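BRIC1 (Synthetic construct, PDB 6FF6) is a computationally designed repeat protein whose Hpt-like helical bundles, two to a chain, build a novel corrugated architecture; no biological function is known for it. Local coordinates at residues M37-L41 / A56-A61; F73-A79 / M115-Y119; A79-M83 / D110-R114. One frame throughout, in Å; residues are numbered along the deposited sequence.

Contact 1: M37-L41 / A56-A61; sequences MEQHL and AIFRAA
I57 wedges its two branches between M37, H40 and L41 of the facing helix. Its CG1 arm, set anti to the carbonyl carbon (chi1 -62°), presses CG1 against CB of H40 at 3.5 Å and carries on until its CD1 meets CD2 of L41 at 3.7 Å. The other branch turns to the methionine: CG2 of I57 lies 3.8 Å from CE of M37, whose chain is extended as far as sulfur and then bends. Nearer its backbone, M37 also sets CG against CB of A60 at 3.5 Å. This apolar packing is buried and involves no polar bond between the two segments.

A CH-pi contact closes the flank. CB of A56 stands over one face of the H40 imidazole, 3.8 Å from the ring centroid and 18° off its normal, somewhat toward the CD2–NE2 side.

Beyond the pair, M37 and L41 reach helix 99-121, while E38 forms a salt bridge to K109 on it. With the axes of the two segments 9.4 Å apart and running at 158°, the contact is the hairpin packing of helices 23-42 and 51-71, as expected in an antiparallel four-helix bundle of the Hpt type.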
ATOM      1  N   MET A  37     -26.932   1.115  -4.153  1.00 91.72           N
ATOM      2  CA  MET A  37     -26.646   0.885  -5.567  1.00 89.64           C
ATOM      3  C   MET A  37     -27.243  -0.414  -6.031  1.00 91.30           C
ATOM      4  O   MET A  37     -27.864  -0.445  -7.095  1.00 91.47           O
ATOM      5  CB  MET A  37     -25.141   0.802  -5.787  1.00 91.04           C
ATOM      6  CG  MET A  37     -24.501   2.108  -6.074  1.00 96.11           C
ATOM      7  SD  MET A  37     -22.898   1.878  -6.861  1.00100.52           S
ATOM      8  CE  MET A  37     -23.328   0.684  -8.084  1.00 96.47           C
ATOM      9  N   GLU A  38     -27.038  -1.489  -5.237  1.00 86.55           N
ATOM     10  CA  GLU A  38     -27.551  -2.832  -5.512  1.00 87.59           C
ATOM     11  C   GLU A  38     -29.098  -2.825  -5.687  1.00 93.05           C
ATOM     12  O   GLU A  38     -29.626  -3.398  -6.648  1.00 93.00           O
ATOM     13  CB  GLU A  38     -27.140  -3.768  -4.361  1.00 90.55           C
ATOM     14  CG  GLU A  38     -27.771  -5.150  -4.410  1.00105.42           C
ATOM     15  CD  GLU A  38     -27.014  -6.233  -5.148  1.00125.11           C
ATOM     16  OE1 GLU A  38     -25.767  -6.274  -5.057  1.00111.63           O
ATOM     17  OE2 GLU A  38     -27.685  -7.066  -5.798  1.00127.28           O
ATOM     18  N   GLN A  39     -29.803  -2.175  -4.755  1.00 89.76           N
ATOM     19  CA  GLN A  39     -31.242  -2.108  -4.811  1.00 92.32           C
ATOM     20  C   GLN A  39     -31.723  -1.305  -6.020  1.00 94.97           C
ATOM     21  O   GLN A  39     -32.661  -1.738  -6.695  1.00 96.01           O
ATOM     22  CB  GLN A  39     -31.815  -1.569  -3.498  1.00 97.18           C
ATOM     23  CG  GLN A  39     -33.348  -1.682  -3.406  1.00119.51           C
ATOM     24  CD  GLN A  39     -33.883  -3.108  -3.322  1.00130.82           C
ATOM     25  OE1 GLN A  39     -33.559  -3.861  -2.396  1.00131.42           O
ATOM     26  NE2 GLN A  39     -34.736  -3.503  -4.267  1.00105.00           N
ATOM     27  N   HIS A  40     -31.081  -0.153  -6.303  1.00 88.75           N
ATOM     28  CA  HIS A  40     -31.438   0.684  -7.453  1.00 87.65           C
ATOM     29  C   HIS A  40     -31.170  -0.054  -8.763  1.00 88.49           C
ATOM     30  O   HIS A  40     -31.963   0.047  -9.668  1.00 91.58           O
ATOM     31  CB  HIS A  40     -30.682   2.025  -7.452  1.00 86.79           C
ATOM     32  CG  HIS A  40     -30.985   2.913  -6.294  1.00 93.22           C
ATOM     33  ND1 HIS A  40     -32.303   3.219  -5.920  1.00 99.49           N
ATOM     34  CD2 HIS A  40     -30.136   3.552  -5.459  1.00 94.48           C
ATOM     35  CE1 HIS A  40     -32.203   4.026  -4.877  1.00100.41           C
ATOM     36  NE2 HIS A  40     -30.919   4.252  -4.557  1.00 98.33           N
ATOM     37  N   LEU A  41     -30.077  -0.795  -8.859  1.00 80.69           N
ATOM     38  CA  LEU A  41     -29.772  -1.559 -10.061  1.00 79.81           C
ATOM     39  C   LEU A  41     -30.831  -2.622 -10.307  1.00 87.90           C
ATOM     40  O   LEU A  41     -31.245  -2.841 -11.443  1.00 88.36           O
ATOM     41  CB  LEU A  41     -28.394  -2.215  -9.955  1.00 76.74           C
ATOM     42  CG  LEU A  41     -27.207  -1.320 -10.243  1.00 77.76           C
ATOM     43  CD1 LEU A  41     -25.915  -1.948  -9.735  1.00 75.05           C
ATOM     44  CD2 LEU A  41     -27.135  -0.948 -11.719  1.00 77.19           C
ATOM     45  N   ALA A  56     -29.300   8.057  -9.058  1.00 88.58           N
ATOM     46  CA  ALA A  56     -29.017   7.521  -7.719  1.00 87.71           C
ATOM     47  C   ALA A  56     -27.784   6.632  -7.745  1.00 88.91           C
ATOM     48  O   ALA A  56     -26.900   6.803  -6.911  1.00 90.05           O
ATOM     49  CB  ALA A  56     -30.210   6.743  -7.186  1.00 89.77           C
ATOM     50  N   ILE A  57     -27.693   5.722  -8.727  1.00 82.26           N
ATOM     51  CA  ILE A  57     -26.544   4.829  -8.869  1.00 78.19           C
ATOM     52  C   ILE A  57     -25.294   5.654  -9.173  1.00 81.36           C
ATOM     53  O   ILE A  57     -24.220   5.406  -8.626  1.00 80.26           O
ATOM     54  CB  ILE A  57     -26.823   3.761  -9.946  1.00 79.99           C
ATOM     55  CG1 ILE A  57     -28.007   2.885  -9.553  1.00 81.19           C
ATOM     56  CG2 ILE A  57     -25.597   2.896 -10.137  1.00 79.13           C
ATOM     57  CD1 ILE A  57     -28.751   2.276 -10.696  1.00 90.95           C
ATOM     58  N   PHE A  58     -25.451   6.659 -10.017  1.00 79.11           N
ATOM     59  CA  PHE A  58     -24.369   7.554 -10.367  1.00 79.09           C
ATOM     60  C   PHE A  58     -23.860   8.325  -9.147  1.00 80.46           C
ATOM     61  O   PHE A  58     -22.661   8.395  -8.944  1.00 80.36           O
ATOM     62  CB  PHE A  58     -24.828   8.514 -11.471  1.00 84.39           C
ATOM     63  CG  PHE A  58     -23.718   9.425 -11.911  1.00 88.40           C
ATOM     64  CD1 PHE A  58     -22.748   8.982 -12.806  1.00 90.93           C
ATOM     65  CD2 PHE A  58     -23.608  10.712 -11.392  1.00 94.30           C
ATOM     66  CE1 PHE A  58     -21.690   9.814 -13.179  1.00 94.51           C
ATOM     67  CE2 PHE A  58     -22.547  11.542 -11.768  1.00 99.50           C
ATOM     68  CZ  PHE A  58     -21.587  11.083 -12.644  1.00 96.70           C
ATOM     69  N   ARG A  59     -24.763   8.890  -8.335  1.00 78.05           N
ATOM     70  CA  ARG A  59     -24.417   9.652  -7.124  1.00 79.63           C
ATOM     71  C   ARG A  59     -23.644   8.819  -6.137  1.00 86.69           C
ATOM     72  O   ARG A  59     -22.669   9.303  -5.558  1.00 89.58           O
ATOM     73  CB  ARG A  59     -25.677  10.159  -6.433  1.00 79.01           C
ATOM     74  CG  ARG A  59     -26.269  11.394  -7.050  1.00 82.22           C
ATOM     75  CD  ARG A  59     -27.744  11.401  -6.773  1.00 83.19           C
ATOM     76  NE  ARG A  59     -28.431  12.345  -7.636  1.00 84.56           N
ATOM     77  CZ  ARG A  59     -29.430  13.118  -7.244  1.00108.78           C
ATOM     78  NH1 ARG A  59     -29.895  13.036  -6.005  1.00105.28           N
ATOM     79  NH2 ARG A  59     -29.971  13.987  -8.086  1.00101.27           N
ATOM     80  N   ALA A  60     -24.087   7.570  -5.924  1.00 82.87           N
ATOM     81  CA  ALA A  60     -23.429   6.649  -5.004  1.00 82.12           C
ATOM     82  C   ALA A  60     -22.039   6.311  -5.531  1.00 84.93           C
ATOM     83  O   ALA A  60     -21.088   6.332  -4.762  1.00 88.19           O
ATOM     84  CB  ALA A  60     -24.258   5.393  -4.842  1.00 82.08           C
ATOM     85  N   ALA A  61     -21.906   6.069  -6.840  1.00 78.01           N
ATOM     86  CA  ALA A  61     -20.601   5.777  -7.467  1.00 76.14           C
ATOM     87  C   ALA A  61     -19.673   6.995  -7.378  1.00 82.10           C
ATOM     88  O   ALA A  61     -18.522   6.862  -7.020  1.00 82.14           O
ATOM     89  CB  ALA A  61     -20.789   5.356  -8.920  1.00 74.74           C
TER

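Contact 2: F73-A79 / M115-Y119; sequences FTMLQYA and MLDYY
F73 and Y119 both hold CG anti to their own carbonyl carbon (chi1 -58° and -67°), and with F73 just ahead of helix 74-92 and Y119 on the nearly antiparallel helix 99-121, the two side chains overlap head to tail. They meet as an offset stack, with planes at 18° and centroids 4.6 Å apart. The offset sets each CB over the other ring: CB of F73 lies 3.7 Å from the centroid of the Y119 ring, and CB of Y119 sits 3.9 Å from that of the F73 ring, so a CH-pi contact lies at each end of the overlap; within it CD1 of F73 is 3.4 Å from CD1 of Y119. CD2 of Y118 sits over the centre of the opposite face of the phenol, which thus lies between two aromatic side chains.

The hydroxyl of Y119 reaches the start of helix 74-92, where F73 is the N-cap residue. The backbone N of M75 donates a nearly straight hydrogen bond to OH of Y119, 2.8 Å long, while OG1 of T74 makes a weak one to the same oxygen. CB of M75 lies at the edge of the phenol ring and also touches SD of M115 at 3.5 Å. Deeper in, L76 and M115 lie alongside each other with opposed directions, CD1 against CB at 3.9 Å, and CD2 of L76 meets CD1 of L116.

L116 continues onto helix 23-42, whereas M75 and M115 pack on A129 and D132 of the second subunit. The phenol oxygen supplies an acceptor for a first-turn amide that has no carbonyl within its own helix to bind, and the positive end of the helix dipole would be expected to polarise the hydroxyl.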
ATOM      1  N   PHE A  73      -6.978   4.610  -3.072  1.00106.51           N
ATOM      2  CA  PHE A  73      -7.530   3.287  -3.382  1.00102.76           C
ATOM      3  C   PHE A  73      -7.692   3.168  -4.910  1.00104.92           C
ATOM      4  O   PHE A  73      -8.783   3.290  -5.464  1.00 99.46           O
ATOM      5  CB  PHE A  73      -8.831   3.035  -2.606  1.00101.57           C
ATOM      6  CG  PHE A  73      -8.748   3.111  -1.089  1.00105.50           C
ATOM      7  CD1 PHE A  73      -7.530   2.982  -0.429  1.00112.28           C
ATOM      8  CD2 PHE A  73      -9.897   3.277  -0.319  1.00105.76           C
ATOM      9  CE1 PHE A  73      -7.460   3.037   0.964  1.00115.51           C
ATOM     10  CE2 PHE A  73      -9.825   3.331   1.075  1.00110.64           C
ATOM     11  CZ  PHE A  73      -8.610   3.203   1.704  1.00112.95           C
ATOM     12  N   THR A  74      -6.546   2.970  -5.582  1.00105.59           N
ATOM     13  CA  THR A  74      -6.431   2.985  -7.034  1.00105.37           C
ATOM     14  C   THR A  74      -7.243   1.905  -7.735  1.00107.12           C
ATOM     15  O   THR A  74      -7.899   2.213  -8.737  1.00104.20           O
ATOM     16  CB  THR A  74      -4.983   3.001  -7.474  1.00108.64           C
ATOM     17  OG1 THR A  74      -4.250   2.032  -6.735  1.00114.46           O
ATOM     18  CG2 THR A  74      -4.362   4.370  -7.288  1.00106.46           C
ATOM     19  N   MET A  75      -7.252   0.681  -7.205  1.00103.44           N
ATOM     20  CA  MET A  75      -8.030  -0.394  -7.820  1.00100.20           C
ATOM     21  C   MET A  75      -9.505  -0.068  -7.746  1.00100.48           C
ATOM     22  O   MET A  75     -10.240  -0.319  -8.694  1.00 99.00           O
ATOM     23  CB  MET A  75      -7.757  -1.713  -7.100  1.00103.13           C
ATOM     24  CG  MET A  75      -6.329  -2.113  -7.100  1.00109.77           C
ATOM     25  SD  MET A  75      -6.001  -2.968  -8.604  1.00114.26           S
ATOM     26  CE  MET A  75      -5.618  -4.519  -7.959  1.00112.61           C
ATOM     27  N   LEU A  76      -9.938   0.521  -6.617  1.00 97.14           N
ATOM     28  CA  LEU A  76     -11.321   0.922  -6.412  1.00 93.41           C
ATOM     29  C   LEU A  76     -11.655   2.092  -7.365  1.00 95.87           C
ATOM     30  O   LEU A  76     -12.696   2.054  -8.023  1.00 94.25           O
ATOM     31  CB  LEU A  76     -11.543   1.296  -4.938  1.00 93.94           C
ATOM     32  CG  LEU A  76     -12.957   1.697  -4.520  1.00 95.57           C
ATOM     33  CD1 LEU A  76     -13.948   0.597  -4.838  1.00 93.21           C
ATOM     34  CD2 LEU A  76     -12.993   2.022  -3.064  1.00 95.26           C
ATOM     35  N   GLN A  77     -10.749   3.098  -7.452  1.00 91.83           N
ATOM     36  CA  GLN A  77     -10.848   4.286  -8.310  1.00 91.33           C
ATOM     37  C   GLN A  77     -11.141   3.871  -9.747  1.00 92.04           C
ATOM     38  O   GLN A  77     -12.076   4.383 -10.353  1.00 90.92           O
ATOM     39  CB  GLN A  77      -9.517   5.056  -8.289  1.00 96.56           C
ATOM     40  CG  GLN A  77      -9.528   6.352  -7.500  1.00114.96           C
ATOM     41  CD  GLN A  77      -8.129   6.915  -7.335  1.00125.27           C
ATOM     42  OE1 GLN A  77      -7.175   6.206  -7.000  1.00124.10           O
ATOM     43  NE2 GLN A  77      -7.974   8.211  -7.549  1.00106.30           N
ATOM     44  N   TYR A  78     -10.369   2.907 -10.262  1.00 86.94           N
ATOM     45  CA  TYR A  78     -10.506   2.396 -11.611  1.00 86.44           C
ATOM     46  C   TYR A  78     -11.833   1.660 -11.836  1.00 86.23           C
ATOM     47  O   TYR A  78     -12.510   1.910 -12.832  1.00 83.83           O
ATOM     48  CB  TYR A  78      -9.278   1.557 -11.982  1.00 90.75           C
ATOM     49  CG  TYR A  78      -8.148   2.410 -12.543  1.00 97.60           C
ATOM     50  CD1 TYR A  78      -8.201   2.910 -13.843  1.00102.12           C
ATOM     51  CD2 TYR A  78      -7.031   2.722 -11.771  1.00101.55           C
ATOM     52  CE1 TYR A  78      -7.169   3.698 -14.364  1.00107.18           C
ATOM     53  CE2 TYR A  78      -5.986   3.499 -12.284  1.00107.47           C
ATOM     54  CZ  TYR A  78      -6.062   3.992 -13.580  1.00118.18           C
ATOM     55  OH  TYR A  78      -5.044   4.775 -14.090  1.00125.03           O
ATOM     56  N   ALA A  79     -12.230   0.828 -10.883  1.00 83.94           N
ATOM     57  CA  ALA A  79     -13.520   0.108 -10.879  1.00 82.69           C
ATOM     58  C   ALA A  79     -14.706   1.090 -10.861  1.00 86.28           C
ATOM     59  O   ALA A  79     -15.707   0.835 -11.532  1.00 85.87           O
ATOM     60  CB  ALA A  79     -13.608  -0.815  -9.661  1.00 82.95           C
ATOM     61  N   MET A 115     -13.075  -4.611  -4.409  1.00 76.61           N
ATOM     62  CA  MET A 115     -11.983  -3.640  -4.325  1.00 78.13           C
ATOM     63  C   MET A 115     -12.019  -2.906  -2.999  1.00 84.92           C
ATOM     64  O   MET A 115     -10.996  -2.765  -2.334  1.00 89.19           O
ATOM     65  CB  MET A 115     -11.998  -2.676  -5.530  1.00 78.99           C
ATOM     66  CG  MET A 115     -11.611  -3.360  -6.855  1.00 82.21           C
ATOM     67  SD  MET A 115     -10.044  -4.309  -6.784  1.00 89.86           S
ATOM     68  CE  MET A 115     -10.657  -6.020  -6.589  1.00 86.31           C
ATOM     69  N   LEU A 116     -13.205  -2.531  -2.563  1.00 79.59           N
ATOM     70  CA  LEU A 116     -13.395  -1.874  -1.283  1.00 81.06           C
ATOM     71  C   LEU A 116     -12.930  -2.798  -0.191  1.00 89.78           C
ATOM     72  O   LEU A 116     -12.159  -2.370   0.659  1.00 94.06           O
ATOM     73  CB  LEU A 116     -14.863  -1.518  -1.076  1.00 79.65           C
ATOM     74  CG  LEU A 116     -15.190  -0.706   0.165  1.00 87.65           C
ATOM     75  CD1 LEU A 116     -14.603   0.713   0.090  1.00 88.45           C
ATOM     76  CD2 LEU A 116     -16.694  -0.720   0.451  1.00 88.34           C
ATOM     77  N   ASP A 117     -13.324  -4.081  -0.249  1.00 85.72           N
ATOM     78  CA  ASP A 117     -12.943  -5.087   0.735  1.00 88.73           C
ATOM     79  C   ASP A 117     -11.454  -5.411   0.718  1.00 97.54           C
ATOM     80  O   ASP A 117     -10.912  -5.798   1.763  1.00102.11           O
ATOM     81  CB  ASP A 117     -13.818  -6.335   0.590  1.00 90.59           C
ATOM     82  CG  ASP A 117     -15.265  -6.096   1.056  1.00111.30           C
ATOM     83  OD1 ASP A 117     -15.484  -5.207   1.909  1.00112.54           O
ATOM     84  OD2 ASP A 117     -16.175  -6.796   0.566  1.00122.57           O
ATOM     85  N   TYR A 118     -10.782  -5.233  -0.464  1.00 91.88           N
ATOM     86  CA  TYR A 118      -9.354  -5.426  -0.594  1.00 93.24           C
ATOM     87  C   TYR A 118      -8.669  -4.419   0.321  1.00 99.63           C
ATOM     88  O   TYR A 118      -7.923  -4.807   1.215  1.00103.55           O
ATOM     89  CB  TYR A 118      -8.907  -5.241  -2.067  1.00 92.74           C
ATOM     90  CG  TYR A 118      -7.404  -5.103  -2.238  1.00 96.64           C
ATOM     91  CD1 TYR A 118      -6.555  -6.188  -2.019  1.00100.95           C
ATOM     92  CD2 TYR A 118      -6.827  -3.872  -2.539  1.00 98.01           C
ATOM     93  CE1 TYR A 118      -5.169  -6.055  -2.117  1.00103.99           C
ATOM     94  CE2 TYR A 118      -5.438  -3.729  -2.646  1.00102.50           C
ATOM     95  CZ  TYR A 118      -4.614  -4.821  -2.413  1.00109.87           C
ATOM     96  OH  TYR A 118      -3.245  -4.695  -2.476  1.00114.49           O
ATOM     97  N   TYR A 119      -8.991  -3.136   0.132  1.00 95.73           N
ATOM     98  CA  TYR A 119      -8.460  -2.015   0.891  1.00 98.59           C
ATOM     99  C   TYR A 119      -8.893  -2.011   2.316  1.00106.07           C
ATOM    100  O   TYR A 119      -8.142  -1.551   3.164  1.00110.66           O
ATOM    101  CB  TYR A 119      -8.780  -0.686   0.211  1.00 98.58           C
ATOM    102  CG  TYR A 119      -8.066  -0.521  -1.115  1.00101.15           C
ATOM    103  CD1 TYR A 119      -6.699  -0.267  -1.166  1.00107.06           C
ATOM    104  CD2 TYR A 119      -8.747  -0.665  -2.318  1.00 98.83           C
ATOM    105  CE1 TYR A 119      -6.032  -0.134  -2.383  1.00109.39           C
ATOM    106  CE2 TYR A 119      -8.087  -0.553  -3.545  1.00100.40           C
ATOM    107  CZ  TYR A 119      -6.730  -0.271  -3.573  1.00114.87           C
ATOM    108  OH  TYR A 119      -6.073  -0.110  -4.767  1.00117.23           O
TER

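Contact 3: A79-M83 / D110-R114; sequences AVELM and DLMQR
The antiparallel pairing of helices 74-92 and 99-121 within the Hpt-like four-helix bundle is made here by A79, V80 and M83 packing on L111 and M112. The axes of the two segments run at 164° and stay 9.5 Å apart, and the contact is wholly apolar, with no hydrogen bond between the segments.

M112 does most of the touching. Its chain leaves the backbone with CG anti to the carbonyl carbon (chi1 -75°), runs extended to sulfur and then bends (chi3 71°), which turns the terminal methyl onto V80. The methionine runs roughly perpendicular to the valine, and V80 uses its CG2 branch, the one beside the backbone N, to receive it. Closer to the backbone of its own helix, CG of M112 passes A79, lying 4.1 Å from CB of that alanine and at a like distance from its carbonyl oxygen. The sulfur looks on to the next turn, where SD of M112 comes within 4.2 Å of CB of M83.

On the other flank, A79 points its methyl at L111. The leucine brings CD2 to 3.9 Å from CB of A79, with CG hardly farther off.

The same residues lead into both surroundings of the pair. Inward, V80 and M112 share I64 of helix 51-71 as a neighbour, and M112 adds L34 of helix 23-42. Toward the second subunit, A79 packs on M133 and L111 on D132 of that chain, while NH2 of R114 forms a salt bridge to OD1 of the same D132. The tightest approach between the segments is methyl to methyl, CE of M112 to CG2 of V80 at 3.5 Å.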
ATOM      1  N   ALA A  79     -12.230   0.828 -10.883  1.00 83.94           N
ATOM      2  CA  ALA A  79     -13.520   0.108 -10.879  1.00 82.69           C
ATOM      3  C   ALA A  79     -14.706   1.090 -10.861  1.00 86.28           C
ATOM      4  O   ALA A  79     -15.707   0.835 -11.532  1.00 85.87           O
ATOM      5  CB  ALA A  79     -13.608  -0.815  -9.661  1.00 82.95           C
ATOM      6  N   VAL A  80     -14.589   2.204 -10.111  1.00 82.82           N
ATOM      7  CA  VAL A  80     -15.631   3.222 -10.006  1.00 82.34           C
ATOM      8  C   VAL A  80     -15.699   4.032 -11.295  1.00 86.29           C
ATOM      9  O   VAL A  80     -16.803   4.244 -11.802  1.00 84.18           O
ATOM     10  CB  VAL A  80     -15.445   4.128  -8.767  1.00 87.64           C
ATOM     11  CG1 VAL A  80     -16.519   5.189  -8.703  1.00 86.93           C
ATOM     12  CG2 VAL A  80     -15.455   3.314  -7.492  1.00 87.49           C
ATOM     13  N   GLU A  81     -14.535   4.463 -11.843  1.00 86.24           N
ATOM     14  CA  GLU A  81     -14.465   5.228 -13.109  1.00 88.07           C
ATOM     15  C   GLU A  81     -15.207   4.465 -14.203  1.00 90.72           C
ATOM     16  O   GLU A  81     -15.946   5.051 -14.986  1.00 92.12           O
ATOM     17  CB  GLU A  81     -13.013   5.426 -13.583  1.00 92.56           C
ATOM     18  CG  GLU A  81     -12.150   6.409 -12.805  1.00113.25           C
ATOM     19  CD  GLU A  81     -10.715   6.519 -13.315  1.00153.76           C
ATOM     20  OE1 GLU A  81     -10.549   6.634 -14.552  1.00168.95           O
ATOM     21  OE2 GLU A  81      -9.760   6.500 -12.497  1.00140.83           O
ATOM     22  N   LEU A  82     -15.009   3.153 -14.238  1.00 85.21           N
ATOM     23  CA  LEU A  82     -15.596   2.276 -15.223  1.00 85.45           C
ATOM     24  C   LEU A  82     -17.073   2.222 -15.104  1.00 86.38           C
ATOM     25  O   LEU A  82     -17.745   2.401 -16.106  1.00 87.43           O
ATOM     26  CB  LEU A  82     -14.958   0.897 -15.125  1.00 86.56           C
ATOM     27  CG  LEU A  82     -15.050  -0.026 -16.319  1.00 94.00           C
ATOM     28  CD1 LEU A  82     -14.324   0.532 -17.521  1.00 97.65           C
ATOM     29  CD2 LEU A  82     -14.408  -1.322 -15.977  1.00 99.63           C
ATOM     30  N   MET A  83     -17.607   2.071 -13.889  1.00 81.54           N
ATOM     31  CA  MET A  83     -19.051   2.095 -13.724  1.00 79.31           C
ATOM     32  C   MET A  83     -19.608   3.499 -14.061  1.00 80.41           C
ATOM     33  O   MET A  83     -20.580   3.629 -14.797  1.00 78.60           O
ATOM     34  CB  MET A  83     -19.501   1.633 -12.340  1.00 80.90           C
ATOM     35  CG  MET A  83     -21.027   1.611 -12.231  1.00 86.76           C
ATOM     36  SD  MET A  83     -21.675   0.192 -11.389  1.00 93.94           S
ATOM     37  CE  MET A  83     -23.300   0.366 -11.729  1.00 92.13           C
ATOM     38  N   ASP A 110     -20.217  -5.282  -7.935  1.00 77.02           N
ATOM     39  CA  ASP A 110     -19.548  -6.323  -7.147  1.00 77.87           C
ATOM     40  C   ASP A 110     -18.056  -6.126  -7.136  1.00 82.85           C
ATOM     41  O   ASP A 110     -17.432  -6.362  -6.093  1.00 85.76           O
ATOM     42  CB  ASP A 110     -19.869  -7.707  -7.687  1.00 80.50           C
ATOM     43  CG  ASP A 110     -21.298  -8.133  -7.461  1.00 91.03           C
ATOM     44  OD1 ASP A 110     -21.937  -7.618  -6.485  1.00 91.21           O
ATOM     45  OD2 ASP A 110     -21.786  -8.990  -8.240  1.00 99.21           O
ATOM     46  N   LEU A 111     -17.492  -5.675  -8.282  1.00 74.90           N
ATOM     47  CA  LEU A 111     -16.075  -5.360  -8.393  1.00 74.87           C
ATOM     48  C   LEU A 111     -15.720  -4.239  -7.426  1.00 81.64           C
ATOM     49  O   LEU A 111     -14.805  -4.414  -6.619  1.00 83.00           O
ATOM     50  CB  LEU A 111     -15.677  -4.990  -9.821  1.00 73.33           C
ATOM     51  CG  LEU A 111     -14.180  -4.767 -10.004  1.00 75.39           C
ATOM     52  CD1 LEU A 111     -13.339  -5.998  -9.497  1.00 73.61           C
ATOM     53  CD2 LEU A 111     -13.884  -4.298 -11.428  1.00 73.63           C
ATOM     54  N   MET A 112     -16.498  -3.136  -7.445  1.00 77.71           N
ATOM     55  CA  MET A 112     -16.374  -2.031  -6.484  1.00 77.48           C
ATOM     56  C   MET A 112     -16.410  -2.562  -5.016  1.00 82.40           C
ATOM     57  O   MET A 112     -15.620  -2.135  -4.184  1.00 80.73           O
ATOM     58  CB  MET A 112     -17.499  -1.027  -6.695  1.00 78.57           C
ATOM     59  CG  MET A 112     -17.294  -0.178  -7.891  1.00 83.25           C
ATOM     60  SD  MET A 112     -18.735   0.852  -8.241  1.00 89.68           S
ATOM     61  CE  MET A 112     -18.649   2.003  -6.919  1.00 88.00           C
ATOM     62  N   GLN A 113     -17.315  -3.509  -4.721  1.00 81.18           N
ATOM     63  CA  GLN A 113     -17.412  -4.121  -3.402  1.00 81.72           C
ATOM     64  C   GLN A 113     -16.139  -4.906  -3.093  1.00 84.83           C
ATOM     65  O   GLN A 113     -15.589  -4.743  -2.009  1.00 87.17           O
ATOM     66  CB  GLN A 113     -18.651  -5.020  -3.303  1.00 82.88           C
ATOM     67  CG  GLN A 113     -18.832  -5.642  -1.920  1.00102.89           C
ATOM     68  CD  GLN A 113     -19.189  -4.610  -0.872  1.00121.47           C
ATOM     69  OE1 GLN A 113     -20.263  -4.000  -0.920  1.00113.47           O
ATOM     70  NE2 GLN A 113     -18.298  -4.390   0.097  1.00116.10           N
ATOM     71  N   ARG A 114     -15.663  -5.731  -4.041  1.00 79.81           N
ATOM     72  CA  ARG A 114     -14.447  -6.557  -3.868  1.00 80.87           C
ATOM     73  C   ARG A 114     -13.190  -5.722  -3.658  1.00 82.26           C
ATOM     74  O   ARG A 114     -12.369  -6.065  -2.800  1.00 83.60           O
ATOM     75  CB  ARG A 114     -14.267  -7.574  -5.017  1.00 80.62           C
ATOM     76  CG  ARG A 114     -15.226  -8.784  -4.846  1.00 86.73           C
ATOM     77  CD  ARG A 114     -15.040  -9.927  -5.831  1.00 85.19           C
ATOM     78  NE  ARG A 114     -14.941  -9.448  -7.210  1.00100.03           N
ATOM     79  CZ  ARG A 114     -15.885  -9.562  -8.137  1.00106.60           C
ATOM     80  NH1 ARG A 114     -17.027 -10.180  -7.859  1.00 92.03           N
ATOM     81  NH2 ARG A 114     -15.685  -9.081  -9.360  1.00 84.17           N
TER

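All three contacts belong to the first Hpt-like bundle and lie on one side of the chain's centre. Contact 1 joins helices 23-42 and 51-71 and closes before the others open; contacts 2 and 3 both join helices 74-92 and 99-121, share A79, and have centres about 7 Å apart, contact 3 falling between the segments of contact 2. The centre of contact 1 is about 12 Å from that of contact 3 and about 17 Å from that of contact 2. M83 bridges the two hairpins, its CE meeting CE of M37 at 3.7 Å. Contacts 2 and 3 also touch the second subunit, so one helix pair serves both the bundle core and the assembly.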